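Local coordinates for protein thiamine pyrophosphokinase (Saccharomyces cerevisiae, PDB 1IG0) that catalyses the transfer of pyrophosphate from ATP to thiamine, making the cofactor thiamine diphosphate as the only yeast enzyme capable of this synthesis, at residues 73-77 with 104-109; 62-66 with 133-138. All blocks are in the same frame, centred on the assembly; numbering follows the deposited sequence.

Interaction 1: 73-77 with 104-109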
ATOM      1  N   ASN B  73     -16.118  -9.173 -13.223  1.00 27.30           N
ATOM      2  CA  ASN B  73     -16.854  -9.956 -12.236  1.00 28.10           C
ATOM      3  C   ASN B  73     -17.233  -9.029 -11.089  1.00 28.21           C
ATOM      4  O   ASN B  73     -18.365  -9.044 -10.605  1.00 27.70           O
ATOM      5  CB  ASN B  73     -15.998 -11.103 -11.682  1.00 29.15           C
ATOM      6  CG  ASN B  73     -15.579 -12.094 -12.747  1.00 29.92           C
ATOM      7  OD1 ASN B  73     -16.382 -12.494 -13.590  1.00 31.28           O
ATOM      8  ND2 ASN B  73     -14.319 -12.511 -12.705  1.00 31.21           N
ATOM      9  N   ARG B  74     -16.267  -8.218 -10.666  1.00 27.96           N
ATOM     10  CA  ARG B  74     -16.459  -7.271  -9.577  1.00 27.97           C
ATOM     11  C   ARG B  74     -17.632  -6.334  -9.845  1.00 27.58           C
ATOM     12  O   ARG B  74     -18.477  -6.119  -8.977  1.00 27.84           O
ATOM     13  CB  ARG B  74     -15.183  -6.448  -9.376  1.00 28.72           C
ATOM     14  CG  ARG B  74     -13.929  -7.281  -9.153  1.00 30.21           C
ATOM     15  CD  ARG B  74     -14.024  -8.117  -7.884  1.00 30.41           C
ATOM     16  NE  ARG B  74     -12.793  -8.860  -7.631  1.00 31.89           N
ATOM     17  CZ  ARG B  74     -12.588  -9.626  -6.565  1.00 32.84           C
ATOM     18  NH1 ARG B  74     -13.536  -9.753  -5.645  1.00 33.16           N
ATOM     19  NH2 ARG B  74     -11.434 -10.261  -6.412  1.00 32.79           N
ATOM     20  N   LEU B  75     -17.677  -5.775 -11.051  1.00 26.63           N
ATOM     21  CA  LEU B  75     -18.749  -4.860 -11.429  1.00 26.49           C
ATOM     22  C   LEU B  75     -20.074  -5.609 -11.488  1.00 26.99           C
ATOM     23  O   LEU B  75     -21.092  -5.142 -10.976  1.00 27.25           O
ATOM     24  CB  LEU B  75     -18.452  -4.235 -12.795  1.00 24.75           C
ATOM     25  CG  LEU B  75     -19.492  -3.249 -13.334  1.00 24.31           C
ATOM     26  CD1 LEU B  75     -19.599  -2.051 -12.397  1.00 24.26           C
ATOM     27  CD2 LEU B  75     -19.100  -2.804 -14.737  1.00 23.57           C
ATOM     28  N   TYR B  76     -20.046  -6.778 -12.120  1.00 28.21           N
ATOM     29  CA  TYR B  76     -21.229  -7.618 -12.262  1.00 29.83           C
ATOM     30  C   TYR B  76     -21.876  -7.887 -10.905  1.00 30.55           C
ATOM     31  O   TYR B  76     -23.083  -7.711 -10.736  1.00 30.46           O
ATOM     32  CB  TYR B  76     -20.844  -8.946 -12.917  1.00 30.73           C
ATOM     33  CG  TYR B  76     -22.013  -9.863 -13.204  1.00 32.17           C
ATOM     34  CD1 TYR B  76     -22.862  -9.628 -14.287  1.00 32.90           C
ATOM     35  CD2 TYR B  76     -22.270 -10.968 -12.392  1.00 32.49           C
ATOM     36  CE1 TYR B  76     -23.936 -10.475 -14.555  1.00 32.93           C
ATOM     37  CE2 TYR B  76     -23.340 -11.818 -12.651  1.00 32.94           C
ATOM     38  CZ  TYR B  76     -24.167 -11.566 -13.733  1.00 32.92           C
ATOM     39  OH  TYR B  76     -25.224 -12.408 -13.989  1.00 33.39           O
ATOM     40  N   ASP B  77     -21.068  -8.319  -9.941  1.00 31.46           N
ATOM     41  CA  ASP B  77     -21.571  -8.615  -8.602  1.00 33.09           C
ATOM     42  C   ASP B  77     -21.939  -7.348  -7.838  1.00 33.89           C
ATOM     43  O   ASP B  77     -22.939  -7.314  -7.120  1.00 33.94           O
ATOM     44  CB  ASP B  77     -20.534  -9.405  -7.799  1.00 33.49           C
ATOM     45  CG  ASP B  77     -20.222 -10.756  -8.414  1.00 34.54           C
ATOM     46  OD1 ASP B  77     -21.155 -11.401  -8.941  1.00 35.34           O
ATOM     47  OD2 ASP B  77     -19.050 -11.180  -8.355  1.00 35.51           O
ATOM     48  N   LYS B 104     -20.325 -17.000 -16.648  1.00 38.51           N
ATOM     49  CA  LYS B 104     -21.607 -16.309 -16.580  1.00 37.36           C
ATOM     50  C   LYS B 104     -21.430 -14.819 -16.870  1.00 36.02           C
ATOM     51  O   LYS B 104     -22.209 -14.222 -17.615  1.00 34.86           O
ATOM     52  CB  LYS B 104     -22.220 -16.507 -15.190  1.00 38.96           C
ATOM     53  CG  LYS B 104     -23.418 -15.621 -14.883  1.00 40.65           C
ATOM     54  CD  LYS B 104     -24.097 -16.034 -13.578  1.00 42.59           C
ATOM     55  CE  LYS B 104     -23.110 -16.108 -12.415  1.00 43.30           C
ATOM     56  NZ  LYS B 104     -22.452 -14.799 -12.140  1.00 44.94           N
ATOM     57  N   VAL B 105     -20.399 -14.224 -16.280  1.00 34.79           N
ATOM     58  CA  VAL B 105     -20.119 -12.807 -16.481  1.00 33.71           C
ATOM     59  C   VAL B 105     -19.709 -12.521 -17.925  1.00 33.19           C
ATOM     60  O   VAL B 105     -20.139 -11.530 -18.513  1.00 32.45           O
ATOM     61  CB  VAL B 105     -19.002 -12.320 -15.530  1.00 33.32           C
ATOM     62  CG1 VAL B 105     -18.644 -10.870 -15.836  1.00 33.30           C
ATOM     63  CG2 VAL B 105     -19.464 -12.454 -14.086  1.00 32.86           C
ATOM     64  N   TYR B 106     -18.879 -13.392 -18.492  1.00 33.72           N
ATOM     65  CA  TYR B 106     -18.426 -13.222 -19.870  1.00 34.12           C
ATOM     66  C   TYR B 106     -19.614 -13.196 -20.826  1.00 34.19           C
ATOM     67  O   TYR B 106     -19.735 -12.296 -21.659  1.00 34.02           O
ATOM     68  CB  TYR B 106     -17.481 -14.358 -20.268  1.00 35.08           C
ATOM     69  CG  TYR B 106     -17.111 -14.352 -21.736  1.00 35.79           C
ATOM     70  CD1 TYR B 106     -16.324 -13.335 -22.276  1.00 36.62           C
ATOM     71  CD2 TYR B 106     -17.572 -15.351 -22.592  1.00 36.97           C
ATOM     72  CE1 TYR B 106     -16.004 -13.314 -23.634  1.00 37.03           C
ATOM     73  CE2 TYR B 106     -17.259 -15.339 -23.951  1.00 37.53           C
ATOM     74  CZ  TYR B 106     -16.475 -14.318 -24.465  1.00 37.72           C
ATOM     75  OH  TYR B 106     -16.169 -14.301 -25.807  1.00 39.10           O
ATOM     76  N   LYS B 107     -20.489 -14.188 -20.702  1.00 34.78           N
ATOM     77  CA  LYS B 107     -21.663 -14.276 -21.561  1.00 34.70           C
ATOM     78  C   LYS B 107     -22.562 -13.049 -21.452  1.00 33.74           C
ATOM     79  O   LYS B 107     -23.065 -12.553 -22.458  1.00 33.51           O
ATOM     80  CB  LYS B 107     -22.486 -15.527 -21.234  1.00 36.10           C
ATOM     81  CG  LYS B 107     -21.875 -16.844 -21.694  1.00 38.27           C
ATOM     82  CD  LYS B 107     -22.960 -17.909 -21.836  1.00 39.60           C
ATOM     83  CE  LYS B 107     -22.423 -19.219 -22.400  1.00 40.18           C
ATOM     84  NZ  LYS B 107     -21.617 -19.980 -21.405  1.00 41.96           N
ATOM     85  N   TYR B 108     -22.762 -12.566 -20.229  1.00 33.05           N
ATOM     86  CA  TYR B 108     -23.613 -11.404 -19.994  1.00 32.60           C
ATOM     87  C   TYR B 108     -23.126 -10.145 -20.707  1.00 32.05           C
ATOM     88  O   TYR B 108     -23.900  -9.469 -21.385  1.00 31.20           O
ATOM     89  CB  TYR B 108     -23.716 -11.113 -18.495  1.00 33.35           C
ATOM     90  CG  TYR B 108     -24.527  -9.875 -18.186  1.00 34.57           C
ATOM     91  CD1 TYR B 108     -25.918  -9.886 -18.281  1.00 35.03           C
ATOM     92  CD2 TYR B 108     -23.901  -8.680 -17.831  1.00 35.30           C
ATOM     93  CE1 TYR B 108     -26.667  -8.738 -18.030  1.00 35.53           C
ATOM     94  CE2 TYR B 108     -24.640  -7.525 -17.580  1.00 35.56           C
ATOM     95  CZ  TYR B 108     -26.022  -7.561 -17.681  1.00 36.47           C
ATOM     96  OH  TYR B 108     -26.753  -6.423 -17.431  1.00 37.05           O
ATOM     97  N   TYR B 109     -21.847  -9.828 -20.548  1.00 31.72           N
ATOM     98  CA  TYR B 109     -21.288  -8.635 -21.170  1.00 31.12           C
ATOM     99  C   TYR B 109     -21.089  -8.776 -22.668  1.00 31.41           C
ATOM    100  O   TYR B 109     -21.185  -7.794 -23.406  1.00 31.04           O
ATOM    101  CB  TYR B 109     -19.976  -8.251 -20.485  1.00 30.13           C
ATOM    102  CG  TYR B 109     -20.199  -7.616 -19.131  1.00 29.42           C
ATOM    103  CD1 TYR B 109     -19.498  -8.048 -18.006  1.00 29.63           C
ATOM    104  CD2 TYR B 109     -21.134  -6.594 -18.972  1.00 29.29           C
ATOM    105  CE1 TYR B 109     -19.727  -7.479 -16.754  1.00 28.69           C
ATOM    106  CE2 TYR B 109     -21.368  -6.018 -17.731  1.00 28.94           C
ATOM    107  CZ  TYR B 109     -20.665  -6.465 -16.625  1.00 28.60           C
ATOM    108  OH  TYR B 109     -20.910  -5.907 -15.392  1.00 27.07           O
TER
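Y76 on helix 71-78 fits as a knob into a hole made by K104, V105, Y108 and Y109 of helix 103-111. Both helices belong to the alpha-beta-alpha catalytic domain, and the axes of segments 73-77 and 104-109 pass 10.2 Å apart at 79°, close to perpendicular. The aromatic contact is an offset edge-to-face stack: the edge of Y76 is turned to one face of Y108, CE1 of Y76 lying 3.7 Å from CG of Y108, with the centroids 5.4 Å apart. Y76 gets there because its CG is anti to the backbone N (chi1 -176°), which throws the ring out toward the other helix. R86 makes cation-pi contacts with both tyrosines. The aliphatic part comes from V105, whose CG2 lies 3.6 Å from Y76 CD2. On the solvent side K104, an exposed residue, crosses the tyrosine; its chain bends at the last two torsions and brings NZ to 3.2 Å from Y76 CE2.

No hydrogen bond links the two segments, although polar atoms pack between them. N73 OD1 lies 3.1 Å from V105 CG2, but its amide is committed to the loop leading into helix 103-111: OD1 bonds to S102 N and ND2 to S100 O. Y109 OH sits at the edge of the Y76 ring near its plane, 3.6 Å from L75 CG, and its 3.5 Å approach to Y76 N is too poorly angled for a bond.

Interaction 2: 62-66 with 133-138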
ATOM      1  N   HIS B  62     -17.557  10.514 -15.988  1.00 23.25           N
ATOM      2  CA  HIS B  62     -16.500  10.026 -16.863  1.00 21.94           C
ATOM      3  C   HIS B  62     -17.066   9.443 -18.147  1.00 21.56           C
ATOM      4  O   HIS B  62     -18.140   8.845 -18.151  1.00 21.21           O
ATOM      5  CB  HIS B  62     -15.640   8.993 -16.132  1.00 20.94           C
ATOM      6  CG  HIS B  62     -14.872   9.567 -14.982  1.00 21.12           C
ATOM      7  ND1 HIS B  62     -15.475   9.951 -13.805  1.00 19.49           N
ATOM      8  CD2 HIS B  62     -13.559   9.873 -14.850  1.00 20.20           C
ATOM      9  CE1 HIS B  62     -14.568  10.471 -12.996  1.00 19.24           C
ATOM     10  NE2 HIS B  62     -13.397  10.435 -13.608  1.00 19.59           N
ATOM     11  N   ASP B  63     -16.336   9.632 -19.240  1.00 21.47           N
ATOM     12  CA  ASP B  63     -16.766   9.154 -20.546  1.00 21.79           C
ATOM     13  C   ASP B  63     -16.576   7.653 -20.745  1.00 21.61           C
ATOM     14  O   ASP B  63     -17.550   6.900 -20.815  1.00 22.99           O
ATOM     15  CB  ASP B  63     -16.028   9.929 -21.642  1.00 22.43           C
ATOM     16  CG  ASP B  63     -16.341   9.420 -23.035  1.00 24.49           C
ATOM     17  OD1 ASP B  63     -17.469   8.934 -23.257  1.00 24.62           O
ATOM     18  OD2 ASP B  63     -15.462   9.521 -23.916  1.00 25.06           O
ATOM     19  N   LEU B  64     -15.324   7.221 -20.837  1.00 20.43           N
ATOM     20  CA  LEU B  64     -15.016   5.811 -21.041  1.00 18.90           C
ATOM     21  C   LEU B  64     -14.921   5.031 -19.732  1.00 19.73           C
ATOM     22  O   LEU B  64     -14.454   5.551 -18.720  1.00 19.02           O
ATOM     23  CB  LEU B  64     -13.694   5.672 -21.804  1.00 18.85           C
ATOM     24  CG  LEU B  64     -13.283   4.261 -22.238  1.00 18.63           C
ATOM     25  CD1 LEU B  64     -14.185   3.792 -23.368  1.00 19.45           C
ATOM     26  CD2 LEU B  64     -11.838   4.264 -22.701  1.00 18.56           C
ATOM     27  N   LYS B  65     -15.380   3.782 -19.760  1.00 19.46           N
ATOM     28  CA  LYS B  65     -15.310   2.907 -18.595  1.00 19.84           C
ATOM     29  C   LYS B  65     -14.629   1.617 -19.020  1.00 19.24           C
ATOM     30  O   LYS B  65     -15.074   0.944 -19.951  1.00 18.07           O
ATOM     31  CB  LYS B  65     -16.703   2.587 -18.043  1.00 19.13           C
ATOM     32  CG  LYS B  65     -17.423   3.764 -17.407  1.00 21.49           C
ATOM     33  CD  LYS B  65     -18.101   4.632 -18.450  1.00 22.20           C
ATOM     34  CE  LYS B  65     -18.841   5.789 -17.802  1.00 23.52           C
ATOM     35  NZ  LYS B  65     -19.626   6.552 -18.806  1.00 24.75           N
ATOM     36  N   VAL B  66     -13.544   1.275 -18.335  1.00 17.93           N
ATOM     37  CA  VAL B  66     -12.791   0.074 -18.665  1.00 18.80           C
ATOM     38  C   VAL B  66     -12.658  -0.867 -17.475  1.00 19.57           C
ATOM     39  O   VAL B  66     -12.402  -0.434 -16.351  1.00 19.89           O
ATOM     40  CB  VAL B  66     -11.372   0.438 -19.170  1.00 18.02           C
ATOM     41  CG1 VAL B  66     -10.561  -0.825 -19.426  1.00 18.81           C
ATOM     42  CG2 VAL B  66     -11.470   1.270 -20.443  1.00 17.76           C
ATOM     43  N   LEU B 133      -4.739   0.511 -23.973  1.00 16.58           N
ATOM     44  CA  LEU B 133      -6.035   0.455 -24.639  1.00 16.97           C
ATOM     45  C   LEU B 133      -6.728   1.810 -24.585  1.00 17.28           C
ATOM     46  O   LEU B 133      -7.252   2.292 -25.588  1.00 16.23           O
ATOM     47  CB  LEU B 133      -6.924  -0.591 -23.965  1.00 17.48           C
ATOM     48  CG  LEU B 133      -8.411  -0.567 -24.332  1.00 18.11           C
ATOM     49  CD1 LEU B 133      -8.586  -0.891 -25.808  1.00 18.32           C
ATOM     50  CD2 LEU B 133      -9.163  -1.572 -23.469  1.00 18.95           C
ATOM     51  N   ILE B 134      -6.732   2.417 -23.403  1.00 17.17           N
ATOM     52  CA  ILE B 134      -7.366   3.714 -23.209  1.00 17.34           C
ATOM     53  C   ILE B 134      -6.772   4.777 -24.129  1.00 17.78           C
ATOM     54  O   ILE B 134      -7.506   5.546 -24.751  1.00 17.02           O
ATOM     55  CB  ILE B 134      -7.240   4.169 -21.739  1.00 17.70           C
ATOM     56  CG1 ILE B 134      -8.074   3.241 -20.850  1.00 18.68           C
ATOM     57  CG2 ILE B 134      -7.699   5.615 -21.591  1.00 17.55           C
ATOM     58  CD1 ILE B 134      -7.847   3.430 -19.367  1.00 18.54           C
ATOM     59  N   SER B 135      -5.446   4.815 -24.225  1.00 17.89           N
ATOM     60  CA  SER B 135      -4.791   5.794 -25.084  1.00 17.93           C
ATOM     61  C   SER B 135      -5.159   5.545 -26.547  1.00 18.24           C
ATOM     62  O   SER B 135      -5.441   6.484 -27.293  1.00 18.13           O
ATOM     63  CB  SER B 135      -3.273   5.731 -24.915  1.00 17.83           C
ATOM     64  OG  SER B 135      -2.653   6.808 -25.599  1.00 18.51           O
ATOM     65  N   LEU B 136      -5.150   4.281 -26.958  1.00 17.31           N
ATOM     66  CA  LEU B 136      -5.505   3.933 -28.330  1.00 18.16           C
ATOM     67  C   LEU B 136      -6.935   4.377 -28.626  1.00 17.74           C
ATOM     68  O   LEU B 136      -7.217   4.946 -29.682  1.00 16.87           O
ATOM     69  CB  LEU B 136      -5.378   2.421 -28.542  1.00 18.90           C
ATOM     70  CG  LEU B 136      -3.964   1.861 -28.719  1.00 19.58           C
ATOM     71  CD1 LEU B 136      -4.008   0.337 -28.712  1.00 19.28           C
ATOM     72  CD2 LEU B 136      -3.369   2.384 -30.027  1.00 19.71           C
ATOM     73  N   HIS B 137      -7.835   4.116 -27.686  1.00 17.81           N
ATOM     74  CA  HIS B 137      -9.236   4.488 -27.846  1.00 18.64           C
ATOM     75  C   HIS B 137      -9.403   5.971 -28.165  1.00 19.05           C
ATOM     76  O   HIS B 137     -10.138   6.341 -29.081  1.00 19.58           O
ATOM     77  CB  HIS B 137     -10.021   4.172 -26.570  1.00 18.29           C
ATOM     78  CG  HIS B 137     -11.431   4.676 -26.593  1.00 19.58           C
ATOM     79  ND1 HIS B 137     -12.462   3.980 -27.185  1.00 20.44           N
ATOM     80  CD2 HIS B 137     -11.969   5.834 -26.139  1.00 19.94           C
ATOM     81  CE1 HIS B 137     -13.574   4.688 -27.098  1.00 21.42           C
ATOM     82  NE2 HIS B 137     -13.301   5.816 -26.469  1.00 21.98           N
ATOM     83  N   PHE B 138      -8.721   6.817 -27.401  1.00 18.48           N
ATOM     84  CA  PHE B 138      -8.823   8.259 -27.588  1.00 18.84           C
ATOM     85  C   PHE B 138      -7.877   8.878 -28.611  1.00 18.74           C
ATOM     86  O   PHE B 138      -8.212   9.889 -29.226  1.00 18.71           O
ATOM     87  CB  PHE B 138      -8.611   8.979 -26.251  1.00 18.52           C
ATOM     88  CG  PHE B 138      -9.766   8.858 -25.302  1.00 19.54           C
ATOM     89  CD1 PHE B 138      -9.611   8.221 -24.075  1.00 19.72           C
ATOM     90  CD2 PHE B 138     -11.010   9.388 -25.630  1.00 18.94           C
ATOM     91  CE1 PHE B 138     -10.680   8.114 -23.187  1.00 21.60           C
ATOM     92  CE2 PHE B 138     -12.085   9.287 -24.752  1.00 21.04           C
ATOM     93  CZ  PHE B 138     -11.920   8.649 -23.527  1.00 20.96           C
TER
HETATM   94  O   HOH W   1     -15.414   7.788 -25.965  1.00 30.00           O
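L64 and H137 meet because each holds CG anti to its own backbone N (chi1 -174° and 173°), sending the leucine branches and the imidazole at each other from opposite directions. L64 CD1 lands over a face of the H137 ring, 3.9 Å from its centroid, a CH-pi contact; L64 CD2 lies over the same ring, nearest H137 CD2. F138 turns its CZ to 3.9 Å from L64 CB, while V66 continues the apolar surface, its CG2 3.9 Å from I134 CG1. Segment 133-138 of helix 126-139, which starts just after the thiamine-lining residues Q122 to T125, thus covers the strand, its direction roughly antiparallel to segment 64-66. At the exposed D63 one water joins the two segments: it donates to D63 OD2 (2.7 Å) and bonds H137 NE2 (2.9 Å) in the imidazole plane. H137 ND1 is held by Y93 OH from the neighbouring strand. Replacing H137 with alanine is likely to leave the D63-bound water and the Y93 hydroxyl without their imidazole partner and the L64 methyls uncovered. With both ring nitrogens bonded, the imidazole is probably held in one rotation, which lets its face pack against the leucine methyls.

How the interactions relate
Both contacts lie in the catalytic domain, but their helices flank opposite faces of the parallel part of the mixed main sheet, 126-139 on one and 71-78 with 103-111 on the other. The centres are 20 Å apart, the nearest atoms about 7 Å. Interaction 2 is the more central, joining a strand to a helix that covers it; interaction 1, farther from the middle of the chain, joins two helices. Strand 64-68 is followed by helix 71-78, so one strand-to-helix unit contributes to both. Each is partly buried, and neither has a direct hydrogen bond across it. Tyrosines dominate the helix pair; the strand contact sets branched aliphatic groups against a histidine and a phenylalanine, with a water bridge.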